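Long-range contacts in glycoside Hydrolase Family 43_12 (Metagenome, PDB 7JVH), which probably hydrolyses glycosidic bonds in arabinose- or xylose-containing plant cell-wall glycans: residues A[480-484]-A[507-511]; A[456-461]-A[473-477]; A[404-408]-A[431-435]; A[443-449]-A[515-521]. One frame throughout, in Å; residues are numbered along the deposited sequence.

In the fold
All four contacts lie in the concanavalin A-like domain. Contacts 1, 2 and 3 reach the six-stranded sheet; contact 4 joins two strands of the sheet packed against it. Contacts 2 and 3 are buried, 1 and 4 partly so. Strands 469-477 and 482-489 pair, linking contacts 1 and 2. Contact 4 packs Leu449 against Ala459 of contact 2 and Leu517 against Leu484 of contact 1. Contact 3 touches none; its nearest atoms lie about 7 Å from contact 2 and about 8 Å from contact 4. Contact 1 mixes backbone hydrogen bonds and one from a glutamine side chain with exposed lysines; contact 4 is a regular antiparallel pairing, contact 2 a hairpin distorted at Gly460, contact 3 ring and aliphatic packing.

Contact 1 of 4, residues A[480-484]-A[507-511]; sequences KEQVL and PIGKL
The side chain of Gln482 leaves with CG anti to the carbonyl carbon (chi1 -76°) and bends at chi2 (67°), turning its amide onto the 507-511 loop. OE1 thereby accepts the backbone N of Leu511 at 3.0 Å, with the donor tilted 20° from the amide carbonyl plane. The main chain of the same residue is held too: Gln482 N donates to Gly509 O at 3.0 Å, and Gln482 O accepts Ile508 N at 3.2 Å. One glutamine thus bonds three residues of the 507-511 segment, Ile508, Gly509 and Leu511, while its NE2 makes a weak hydrogen bond to Thr477. Strands 482-489 and 501-507 are antiparallel neighbours at the margin of the six-stranded sheet of the concanavalin A-like sandwich. Val483 and Pro507 form a non-hydrogen-bonded pair there, and the loop then turns through Gly509, whose phi is positive, toward strand 515-522. Ile508 lays CG1 against Gln482 O, and its CG2 branch meets Leu484 CD1 at 4.1 Å, the two side chains crossing at about a right angle. Tyr530 and Leu532 also touch Ile508. At the exposed end the extended chain of Lys510 runs past the carbonyl of Lys480, with CE 3.2 Å from Lys480 O. Lys480 is poorly ordered, so the 4.8 Å between Lys480 NZ and Lys510 NZ is approximate.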
loop_
_atom_site.group_PDB
_atom_site.type_symbol
_atom_site.label_atom_id
_atom_site.label_comp_id
_atom_site.label_asym_id
_atom_site.label_seq_id
_atom_site.Cartn_x
_atom_site.Cartn_y
_atom_site.Cartn_z
ATOM N N LYS A 480 2.495 -28.635 -31.274
ATOM C CA LYS A 480 1.053 -28.587 -31.043
ATOM C C LYS A 480 0.827 -29.247 -29.689
ATOM O O LYS A 480 0.004 -30.162 -29.531
ATOM C CB LYS A 480 0.257 -29.279 -32.168
ATOM C CG LYS A 480 -1.275 -29.145 -32.030
ATOM C CD LYS A 480 -1.728 -27.703 -31.789
ATOM C CE LYS A 480 -3.229 -27.622 -31.577
ATOM N NZ LYS A 480 -3.589 -28.061 -30.206
ATOM N N GLU A 481 1.596 -28.766 -28.711
ATOM C CA GLU A 481 1.590 -29.256 -27.353
ATOM C C GLU A 481 1.866 -28.115 -26.377
ATOM O O GLU A 481 2.670 -27.222 -26.646
ATOM C CB GLU A 481 2.642 -30.351 -27.185
ATOM C CG GLU A 481 2.130 -31.742 -27.558
ATOM C CD GLU A 481 2.931 -32.852 -26.895
ATOM O OE1 GLU A 481 3.369 -32.625 -25.721
ATOM O OE2 GLU A 481 3.109 -33.930 -27.543
ATOM N N GLN A 482 1.201 -28.181 -25.219
ATOM C CA GLN A 482 1.419 -27.245 -24.133
ATOM C C GLN A 482 2.420 -27.780 -23.124
ATOM O O GLN A 482 2.533 -28.980 -22.926
ATOM C CB GLN A 482 0.101 -26.838 -23.479
ATOM C CG GLN A 482 -0.711 -25.848 -24.302
ATOM C CD GLN A 482 -1.216 -26.449 -25.582
ATOM O OE1 GLN A 482 -1.714 -27.551 -25.559
ATOM N NE2 GLN A 482 -1.088 -25.747 -26.689
ATOM N N VAL A 483 3.137 -26.849 -22.483
ATOM C CA VAL A 483 4.147 -27.139 -21.479
ATOM C C VAL A 483 3.928 -26.183 -20.310
ATOM O O VAL A 483 3.306 -25.143 -20.469
ATOM C CB VAL A 483 5.562 -26.950 -22.042
ATOM C CG1 VAL A 483 5.808 -27.922 -23.164
ATOM C CG2 VAL A 483 5.756 -25.506 -22.517
ATOM N N LEU A 484 4.439 -26.550 -19.136
ATOM C CA LEU A 484 4.451 -25.661 -18.001
ATOM C C LEU A 484 5.876 -25.271 -17.691
ATOM O O LEU A 484 6.756 -26.126 -17.620
ATOM C CB LEU A 484 3.787 -26.287 -16.760
ATOM C CG LEU A 484 2.277 -26.253 -16.627
ATOM C CD1 LEU A 484 1.893 -27.000 -15.356
ATOM C CD2 LEU A 484 1.745 -24.826 -16.609
ATOM N N PRO A 507 6.068 -31.114 -19.579
ATOM C CA PRO A 507 5.004 -31.151 -20.583
ATOM C C PRO A 507 3.686 -31.594 -19.970
ATOM O O PRO A 507 3.687 -32.280 -18.956
ATOM C CB PRO A 507 5.508 -32.187 -21.584
ATOM C CG PRO A 507 6.454 -33.042 -20.818
ATOM C CD PRO A 507 7.022 -32.227 -19.702
ATOM N N ILE A 508 2.565 -31.190 -20.579
ATOM C CA ILE A 508 1.230 -31.556 -20.096
ATOM C C ILE A 508 0.302 -32.019 -21.239
ATOM O O ILE A 508 -0.929 -32.009 -21.094
ATOM C CB ILE A 508 0.587 -30.376 -19.333
ATOM C CG1 ILE A 508 0.493 -29.128 -20.216
ATOM C CG2 ILE A 508 1.415 -30.032 -18.110
ATOM C CD1 ILE A 508 -0.379 -28.052 -19.638
ATOM N N GLY A 509 0.907 -32.437 -22.357
ATOM C CA GLY A 509 0.203 -32.838 -23.551
ATOM C C GLY A 509 -0.572 -31.681 -24.156
ATOM O O GLY A 509 -0.267 -30.487 -23.944
ATOM N N LYS A 510 -1.631 -32.058 -24.873
ATOM C CA LYS A 510 -2.504 -31.138 -25.584
ATOM C C LYS A 510 -3.661 -30.687 -24.714
ATOM O O LYS A 510 -4.675 -31.369 -24.608
ATOM C CB LYS A 510 -3.062 -31.831 -26.819
ATOM C CG LYS A 510 -2.019 -32.249 -27.825
ATOM C CD LYS A 510 -2.641 -32.341 -29.217
ATOM C CE LYS A 510 -1.655 -32.831 -30.252
ATOM N NZ LYS A 510 -1.999 -32.334 -31.620
ATOM N N LEU A 511 -3.498 -29.531 -24.077
ATOM C CA LEU A 511 -4.486 -29.000 -23.153
ATOM C C LEU A 511 -5.875 -28.867 -23.805
ATOM O O LEU A 511 -6.103 -27.970 -24.611
ATOM C CB LEU A 511 -4.008 -27.667 -22.575
ATOM C CG LEU A 511 -4.571 -27.297 -21.215
ATOM C CD1 LEU A 511 -4.141 -28.290 -20.147
ATOM C CD2 LEU A 511 -4.107 -25.887 -20.852
#

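Contact 2 of 4, residues A[456-461]-A[473-477]; sequences AQKAGL and LTVQT
The amide of Gln476 carries the aliphatic chain of Lys458 across one face, with Lys458 CD 3.7 Å from Gln476 CD and Lys458 CE 3.6 Å from Gln476 OE1. At the amide edge, Gln476 NE2 donates to Thr474 OG1 at 2.8 Å, in the plane of the amide and almost straight (176°). NE2 also donates to water 1, which accepts from Lys458 NZ as well, so the two N-H bonds fix the rotation of the amide. A serine in place of Gln476 would probably leave the Lys458 chain without its flat platform and Thr474 OG1 without this donor. In the hairpin of strands 458-464 and 469-477, Ala459 with Val475, and Leu461 with Leu473, form hydrogen-bonded antiparallel pairs. Between them the pairing is distorted: the backbone of Gly460 (phi -176°, psi -154°) would turn a CB toward the partner strand, into Leu473 O. Past the pairing, Thr477 OG1 has its main partner in Tyr451 OH. Ala459, Leu461, Leu473 and Val475 turn to the apolar interior of the sandwich, whereas on the other face water joins Lys458 to Gln476, whose amide in turn links Thr474.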
loop_
_atom_site.group_PDB
_atom_site.type_symbol
_atom_site.label_atom_id
_atom_site.label_comp_id
_atom_site.label_asym_id
_atom_site.label_seq_id
_atom_site.Cartn_x
_atom_site.Cartn_y
_atom_site.Cartn_z
ATOM N N ALA A 456 -1.508 -19.301 -28.685
ATOM C CA ALA A 456 -0.247 -19.959 -28.348
ATOM C C ALA A 456 0.690 -19.201 -27.403
ATOM O O ALA A 456 1.833 -19.619 -27.166
ATOM C CB ALA A 456 0.485 -20.362 -29.616
ATOM N N GLN A 457 0.175 -18.123 -26.800
ATOM C CA GLN A 457 0.971 -17.238 -25.925
ATOM C C GLN A 457 1.256 -17.876 -24.555
ATOM O O GLN A 457 1.079 -19.066 -24.391
ATOM C CB GLN A 457 0.273 -15.881 -25.831
ATOM C CG GLN A 457 0.119 -15.223 -27.191
ATOM C CD GLN A 457 -0.622 -13.910 -27.178
ATOM O OE1 GLN A 457 -1.416 -13.623 -26.291
ATOM N NE2 GLN A 457 -0.375 -13.110 -28.195
ATOM N N LYS A 458 1.711 -17.084 -23.585
ATOM C CA LYS A 458 1.978 -17.549 -22.233
ATOM C C LYS A 458 0.912 -17.022 -21.272
ATOM O O LYS A 458 0.554 -15.855 -21.326
ATOM C CB LYS A 458 3.356 -17.067 -21.766
ATOM C CG LYS A 458 4.466 -17.215 -22.784
ATOM C CD LYS A 458 5.797 -16.831 -22.143
ATOM C CE LYS A 458 6.963 -17.045 -23.098
ATOM N NZ LYS A 458 8.237 -16.656 -22.448
ATOM N N ALA A 459 0.432 -17.894 -20.385
ATOM C CA ALA A 459 -0.601 -17.550 -19.415
ATOM C C ALA A 459 -0.363 -18.321 -18.131
ATOM O O ALA A 459 -0.129 -19.537 -18.167
ATOM C CB ALA A 459 -1.979 -17.879 -19.964
ATOM N N GLY A 460 -0.392 -17.612 -16.996
ATOM C CA GLY A 460 -0.078 -18.227 -15.732
ATOM C C GLY A 460 -0.224 -17.400 -14.480
ATOM O O GLY A 460 -1.008 -16.460 -14.426
ATOM N N LEU A 461 0.550 -17.788 -13.465
ATOM C CA LEU A 461 0.411 -17.330 -12.096
ATOM C C LEU A 461 1.724 -16.711 -11.670
ATOM O O LEU A 461 2.783 -17.279 -11.924
ATOM C CB LEU A 461 0.068 -18.540 -11.196
ATOM C CG LEU A 461 0.131 -18.360 -9.685
ATOM C CD1 LEU A 461 -1.021 -17.500 -9.183
ATOM C CD2 LEU A 461 0.130 -19.726 -9.035
ATOM N N LEU A 473 4.891 -18.980 -13.143
ATOM C CA LEU A 473 4.539 -20.295 -13.665
ATOM C C LEU A 473 3.529 -20.082 -14.772
ATOM O O LEU A 473 2.458 -19.544 -14.539
ATOM C CB LEU A 473 3.924 -21.160 -12.569
ATOM C CG LEU A 473 3.433 -22.570 -12.956
ATOM C CD1 LEU A 473 4.599 -23.515 -13.245
ATOM C CD2 LEU A 473 2.555 -23.157 -11.860
ATOM N N THR A 474 3.883 -20.496 -15.990
ATOM C CA THR A 474 3.076 -20.261 -17.178
ATOM C C THR A 474 2.907 -21.551 -17.993
ATOM O O THR A 474 3.842 -22.360 -18.107
ATOM C CB THR A 474 3.720 -19.191 -18.093
ATOM O OG1 THR A 474 5.059 -19.583 -18.404
ATOM C CG2 THR A 474 3.778 -17.831 -17.427
ATOM N N VAL A 475 1.701 -21.728 -18.550
ATOM C CA VAL A 475 1.454 -22.662 -19.628
ATOM C C VAL A 475 1.939 -21.969 -20.879
ATOM O O VAL A 475 1.658 -20.800 -21.083
ATOM C CB VAL A 475 -0.051 -23.024 -19.774
ATOM C CG1 VAL A 475 -0.326 -23.942 -20.960
ATOM C CG2 VAL A 475 -0.572 -23.634 -18.491
ATOM N N GLN A 476 2.675 -22.712 -21.712
ATOM C CA GLN A 476 3.176 -22.241 -22.999
ATOM C C GLN A 476 2.941 -23.333 -24.036
ATOM O O GLN A 476 2.470 -24.397 -23.693
ATOM C CB GLN A 476 4.659 -21.905 -22.884
ATOM C CG GLN A 476 4.945 -20.819 -21.858
ATOM C CD GLN A 476 6.413 -20.469 -21.746
ATOM O OE1 GLN A 476 7.176 -20.649 -22.682
ATOM N NE2 GLN A 476 6.816 -19.979 -20.587
ATOM N N THR A 477 3.265 -23.038 -25.300
ATOM C CA THR A 477 3.112 -23.977 -26.411
ATOM C C THR A 477 4.461 -24.237 -27.075
ATOM O O THR A 477 5.270 -23.329 -27.228
ATOM C CB THR A 477 2.140 -23.460 -27.495
ATOM O OG1 THR A 477 0.921 -22.987 -26.896
ATOM C CG2 THR A 477 1.810 -24.559 -28.507
HETATM O O HOH W 1 9.601 -18.648 -21.135
#

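Contact 3 of 4, residues A[404-408]-A[431-435]; sequences KENFI and ISALF
Phe407 lies against the backbone of Ser432 in a CH-pi contact: Ser432 CA stands 3.5 Å from the ring centroid, only 13° off the ring normal. The CG atom of Phe407 sits between its backbone N and carbonyl carbon (chi1 64°), which aims the ring at the inverse gamma turn centred on Ser432. On the opposite ring face is Lys404 O, offset toward the rim, so the ring lies between Lys404 O of its own 3-10 segment and the turn at Ser432. Aliphatic packing continues the contact. Ile408 CD1 meets Leu434 CD2 at 3.8 Å, crossing at about a right angle, and Leu434 CD1 lies 3.9 Å from Lys404 CD. Polar groups bond within or beyond the pair, since no hydrogen bond crosses it: Lys404 NZ makes a salt bridge to Glu405 OE2 in which the hydrogen bond is weak, and Ser432 OG bonds to Val565 O and Leu421 N. Strand 433-437 is an outermost strand of the six-stranded sheet, next to strand 560-566. Leu416 touches both Ile408 and Leu434, so the contact joins this edge strand to the paired strands 408-410 and 416-418 of the larger sheet.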
loop_
_atom_site.group_PDB
_atom_site.type_symbol
_atom_site.label_atom_id
_atom_site.label_comp_id
_atom_site.label_asym_id
_atom_site.label_seq_id
_atom_site.Cartn_x
_atom_site.Cartn_y
_atom_site.Cartn_z
ATOM N N LYS A 404 -5.704 -1.823 -16.191
ATOM C CA LYS A 404 -6.133 -3.171 -16.563
ATOM C C LYS A 404 -7.046 -3.168 -17.783
ATOM O O LYS A 404 -7.122 -4.162 -18.518
ATOM C CB LYS A 404 -6.848 -3.847 -15.388
ATOM C CG LYS A 404 -8.180 -3.226 -15.027
ATOM C CD LYS A 404 -8.705 -3.724 -13.694
ATOM C CE LYS A 404 -10.053 -3.132 -13.367
ATOM N NZ LYS A 404 -9.815 -1.873 -12.635
ATOM N N GLU A 405 -7.728 -2.034 -17.990
ATOM C CA GLU A 405 -8.620 -1.817 -19.133
ATOM C C GLU A 405 -7.920 -1.976 -20.485
ATOM O O GLU A 405 -8.572 -2.299 -21.472
ATOM C CB GLU A 405 -9.285 -0.441 -19.062
ATOM C CG GLU A 405 -10.360 -0.317 -17.988
ATOM C CD GLU A 405 -9.799 -0.255 -16.585
ATOM O OE1 GLU A 405 -8.577 0.043 -16.428
ATOM O OE2 GLU A 405 -10.570 -0.522 -15.630
ATOM N N ASN A 406 -6.603 -1.761 -20.518
ATOM C CA ASN A 406 -5.799 -1.964 -21.724
ATOM C C ASN A 406 -5.558 -3.425 -22.119
ATOM O O ASN A 406 -5.030 -3.677 -23.199
ATOM C CB ASN A 406 -4.427 -1.275 -21.581
ATOM C CG ASN A 406 -4.516 0.229 -21.574
ATOM O OD1 ASN A 406 -5.537 0.812 -21.920
ATOM N ND2 ASN A 406 -3.431 0.862 -21.174
ATOM N N PHE A 407 -5.906 -4.368 -21.233
ATOM C CA PHE A 407 -5.689 -5.792 -21.492
ATOM C C PHE A 407 -6.662 -6.799 -20.875
ATOM O O PHE A 407 -6.416 -7.993 -20.969
ATOM C CB PHE A 407 -4.257 -6.177 -21.093
ATOM C CG PHE A 407 -3.959 -6.027 -19.628
ATOM C CD1 PHE A 407 -4.140 -7.084 -18.753
ATOM C CD2 PHE A 407 -3.452 -4.835 -19.133
ATOM C CE1 PHE A 407 -3.850 -6.942 -17.401
ATOM C CE2 PHE A 407 -3.156 -4.691 -17.789
ATOM C CZ PHE A 407 -3.362 -5.736 -16.920
ATOM N N ILE A 408 -7.736 -6.314 -20.236
ATOM C CA ILE A 408 -8.754 -7.174 -19.624
ATOM C C ILE A 408 -10.137 -6.862 -20.181
ATOM O O ILE A 408 -10.470 -5.703 -20.403
ATOM C CB ILE A 408 -8.738 -7.062 -18.072
ATOM C CG1 ILE A 408 -7.960 -8.233 -17.462
ATOM C CG2 ILE A 408 -10.140 -7.057 -17.480
ATOM C CD1 ILE A 408 -7.192 -7.916 -16.203
ATOM N N ILE A 431 2.566 -4.242 -17.828
ATOM C CA ILE A 431 2.453 -5.669 -18.155
ATOM C C ILE A 431 1.012 -6.156 -17.961
ATOM O O ILE A 431 0.287 -5.633 -17.129
ATOM C CB ILE A 431 3.437 -6.548 -17.348
ATOM C CG1 ILE A 431 3.255 -6.378 -15.844
ATOM C CG2 ILE A 431 4.862 -6.209 -17.723
ATOM C CD1 ILE A 431 4.147 -7.279 -15.017
ATOM N N SER A 432 0.613 -7.137 -18.771
ATOM C CA SER A 432 -0.743 -7.666 -18.774
ATOM C C SER A 432 -0.881 -8.710 -17.673
ATOM O O SER A 432 -0.803 -9.903 -17.924
ATOM C CB SER A 432 -1.098 -8.250 -20.143
ATOM O OG SER A 432 -0.030 -9.031 -20.634
ATOM N N ALA A 433 -1.065 -8.226 -16.448
ATOM C CA ALA A 433 -1.219 -9.032 -15.255
ATOM C C ALA A 433 -2.088 -8.286 -14.226
ATOM O O ALA A 433 -2.007 -7.077 -14.103
ATOM C CB ALA A 433 0.138 -9.368 -14.680
ATOM N N LEU A 434 -2.947 -9.030 -13.520
ATOM C CA LEU A 434 -3.800 -8.488 -12.468
ATOM C C LEU A 434 -3.360 -9.088 -11.147
ATOM O O LEU A 434 -3.161 -10.297 -11.057
ATOM C CB LEU A 434 -5.277 -8.769 -12.739
ATOM C CG LEU A 434 -6.292 -7.844 -12.080
ATOM C CD1 LEU A 434 -6.071 -6.400 -12.481
ATOM C CD2 LEU A 434 -7.702 -8.290 -12.429
ATOM N N PHE A 435 -3.193 -8.221 -10.132
ATOM C CA PHE A 435 -2.495 -8.557 -8.911
ATOM C C PHE A 435 -3.327 -8.285 -7.665
ATOM O O PHE A 435 -4.142 -7.356 -7.614
ATOM C CB PHE A 435 -1.193 -7.772 -8.792
ATOM C CG PHE A 435 -0.089 -8.270 -9.690
ATOM C CD1 PHE A 435 0.484 -9.519 -9.487
ATOM C CD2 PHE A 435 0.395 -7.473 -10.730
ATOM C CE1 PHE A 435 1.496 -9.970 -10.297
ATOM C CE2 PHE A 435 1.414 -7.925 -11.547
ATOM C CZ PHE A 435 1.974 -9.168 -11.333
#

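Contact 4 of 4, residues A[443-449]-A[515-521]; sequences YTAQTTL and ITLGVTT
Tyr443 and Thr521 cross obliquely at one end of the pair, with Thr521 CG2 3.2 Å from Tyr443 CD2. The tyrosine holds CG between its backbone N and carbonyl carbon (chi1 85°), which brings Ala445 CB to the ring edge, in its plane, and sets Val519 CG1 4.1 Å from Tyr443 OH. Along the same face Leu449 and Ile515 lie side by side, pointing the same way, with Leu449 CD2 3.7 Å from Ile515 CG2; Leu449 CD2 also reaches Leu517 CG. These residues face strand 458-464, where Leu461 and Cys463 touch Val519, so this is the inward side of the concanavalin A-like sandwich. The other face is polar. Thr448 and Thr516 cross with their OG1 atoms hydrogen-bonded at 2.6 Å. Thr444 and Thr520 lie side by side, OG1 to OG1 3.0 Å, but the Thr520 proton could also go to Tyr443 O, and Thr444 OG1 has its strongest partner in Glu38. Between these pairs Gln446 NE2 lies 3.5 Å from the Thr516 CG2 methyl. Replacing Tyr443 by an alanine would probably open a gap beside Thr521 and Val519 and strip Ala445 of its edge contact. The two strands run antiparallel at 162°, and eight backbone bonds join four hydrogen-bonded pairs from Tyr443-Thr521 to Leu449-Ile515. The buried inward face satisfies its Thr447 and Thr521 hydroxyls with the backbone carbonyls of Asn32 and Asn525, whereas on the partly exposed threonine face Thr448 and Thr516 bond to each other across the strands.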
loop_
_atom_site.group_PDB
_atom_site.type_symbol
_atom_site.label_atom_id
_atom_site.label_comp_id
_atom_site.label_asym_id
_atom_site.label_seq_id
_atom_site.Cartn_x
_atom_site.Cartn_y
_atom_site.Cartn_z
ATOM N N TYR A 443 0.457 -18.014 3.068
ATOM C CA TYR A 443 -0.724 -18.034 2.225
ATOM C C TYR A 443 -0.654 -19.154 1.184
ATOM O O TYR A 443 0.385 -19.775 0.963
ATOM C CB TYR A 443 -1.014 -16.652 1.583
ATOM C CG TYR A 443 -0.280 -16.343 0.302
ATOM C CD1 TYR A 443 -0.834 -16.670 -0.938
ATOM C CD2 TYR A 443 0.957 -15.702 0.314
ATOM C CE1 TYR A 443 -0.176 -16.390 -2.116
ATOM C CE2 TYR A 443 1.614 -15.392 -0.862
ATOM C CZ TYR A 443 1.048 -15.746 -2.069
ATOM O OH TYR A 443 1.728 -15.462 -3.244
ATOM N N THR A 444 -1.816 -19.410 0.590
ATOM C CA THR A 444 -2.028 -20.417 -0.416
ATOM C C THR A 444 -3.000 -19.777 -1.376
ATOM O O THR A 444 -3.991 -19.190 -0.960
ATOM C CB THR A 444 -2.633 -21.722 0.172
ATOM O OG1 THR A 444 -1.737 -22.265 1.144
ATOM C CG2 THR A 444 -2.875 -22.767 -0.908
ATOM N N ALA A 445 -2.689 -19.870 -2.673
ATOM C CA ALA A 445 -3.502 -19.277 -3.711
ATOM C C ALA A 445 -3.525 -20.207 -4.893
ATOM O O ALA A 445 -2.590 -20.993 -5.094
ATOM C CB ALA A 445 -2.918 -17.923 -4.099
ATOM N N GLN A 446 -4.602 -20.120 -5.674
ATOM C CA GLN A 446 -4.682 -20.812 -6.942
ATOM C C GLN A 446 -5.532 -20.063 -7.956
ATOM O O GLN A 446 -6.398 -19.274 -7.591
ATOM C CB GLN A 446 -5.257 -22.204 -6.730
ATOM C CG GLN A 446 -6.542 -22.211 -5.933
ATOM C CD GLN A 446 -7.364 -23.439 -6.200
ATOM O OE1 GLN A 446 -7.396 -24.356 -5.393
ATOM N NE2 GLN A 446 -8.035 -23.458 -7.341
ATOM N N THR A 447 -5.269 -20.319 -9.238
ATOM C CA THR A 447 -6.045 -19.753 -10.329
ATOM C C THR A 447 -6.358 -20.853 -11.332
ATOM O O THR A 447 -5.600 -21.809 -11.484
ATOM C CB THR A 447 -5.300 -18.565 -11.008
ATOM O OG1 THR A 447 -6.209 -17.861 -11.858
ATOM C CG2 THR A 447 -4.089 -19.033 -11.828
ATOM N N THR A 448 -7.498 -20.707 -12.006
ATOM C CA THR A 448 -7.994 -21.666 -12.984
ATOM C C THR A 448 -8.187 -20.919 -14.286
ATOM O O THR A 448 -8.810 -19.856 -14.308
ATOM C CB THR A 448 -9.322 -22.301 -12.524
ATOM O OG1 THR A 448 -9.110 -22.937 -11.270
ATOM C CG2 THR A 448 -9.815 -23.331 -13.506
ATOM N N LEU A 449 -7.646 -21.481 -15.368
ATOM C CA LEU A 449 -7.596 -20.786 -16.645
ATOM C C LEU A 449 -7.873 -21.727 -17.800
ATOM O O LEU A 449 -7.533 -22.905 -17.756
ATOM C CB LEU A 449 -6.260 -20.028 -16.846
ATOM C CG LEU A 449 -4.988 -20.813 -17.192
ATOM C CD1 LEU A 449 -4.072 -20.067 -18.135
ATOM C CD2 LEU A 449 -4.244 -21.174 -15.920
ATOM N N ILE A 515 -7.077 -25.628 -16.727
ATOM C CA ILE A 515 -6.007 -26.049 -15.831
ATOM C C ILE A 515 -5.964 -25.110 -14.629
ATOM O O ILE A 515 -6.269 -23.920 -14.757
ATOM C CB ILE A 515 -4.642 -26.086 -16.562
ATOM C CG1 ILE A 515 -3.548 -26.676 -15.661
ATOM C CG2 ILE A 515 -4.232 -24.698 -17.053
ATOM C CD1 ILE A 515 -2.234 -26.885 -16.387
ATOM N N THR A 516 -5.604 -25.654 -13.463
ATOM C CA THR A 516 -5.460 -24.854 -12.258
ATOM C C THR A 516 -3.979 -24.781 -11.895
ATOM O O THR A 516 -3.288 -25.810 -11.909
ATOM C CB THR A 516 -6.316 -25.408 -11.077
ATOM O OG1 THR A 516 -7.686 -25.073 -11.288
ATOM C CG2 THR A 516 -5.888 -24.815 -9.751
ATOM N N LEU A 517 -3.501 -23.564 -11.600
ATOM C CA LEU A 517 -2.159 -23.359 -11.094
ATOM C C LEU A 517 -2.255 -22.870 -9.661
ATOM O O LEU A 517 -3.183 -22.138 -9.312
ATOM C CB LEU A 517 -1.398 -22.347 -11.964
ATOM C CG LEU A 517 -1.331 -22.648 -13.468
ATOM C CD1 LEU A 517 -0.503 -21.559 -14.156
ATOM C CD2 LEU A 517 -0.784 -24.049 -13.751
ATOM N N GLY A 518 -1.294 -23.280 -8.831
ATOM C CA GLY A 518 -1.309 -22.978 -7.417
ATOM C C GLY A 518 0.074 -22.657 -6.887
ATOM O O GLY A 518 1.078 -23.148 -7.437
ATOM N N VAL A 519 0.121 -21.813 -5.843
ATOM C CA VAL A 519 1.331 -21.538 -5.109
ATOM C C VAL A 519 0.974 -21.448 -3.642
ATOM O O VAL A 519 -0.109 -20.965 -3.281
ATOM C CB VAL A 519 2.037 -20.211 -5.598
ATOM C CG1 VAL A 519 1.198 -18.977 -5.302
ATOM C CG2 VAL A 519 3.419 -20.050 -4.971
ATOM N N THR A 520 1.881 -21.932 -2.790
ATOM C CA THR A 520 1.731 -21.859 -1.348
ATOM C C THR A 520 3.068 -21.461 -0.739
ATOM O O THR A 520 4.117 -21.911 -1.191
ATOM C CB THR A 520 1.247 -23.201 -0.734
ATOM O OG1 THR A 520 1.093 -23.072 0.689
ATOM C CG2 THR A 520 2.242 -24.346 -1.030
ATOM N N THR A 521 3.011 -20.617 0.296
ATOM C CA THR A 521 4.192 -20.187 1.023
ATOM C C THR A 521 3.978 -20.401 2.520
ATOM O O THR A 521 2.957 -20.004 3.068
ATOM C CB THR A 521 4.581 -18.696 0.726
ATOM O OG1 THR A 521 5.645 -18.303 1.592
ATOM C CG2 THR A 521 3.405 -17.736 0.941
#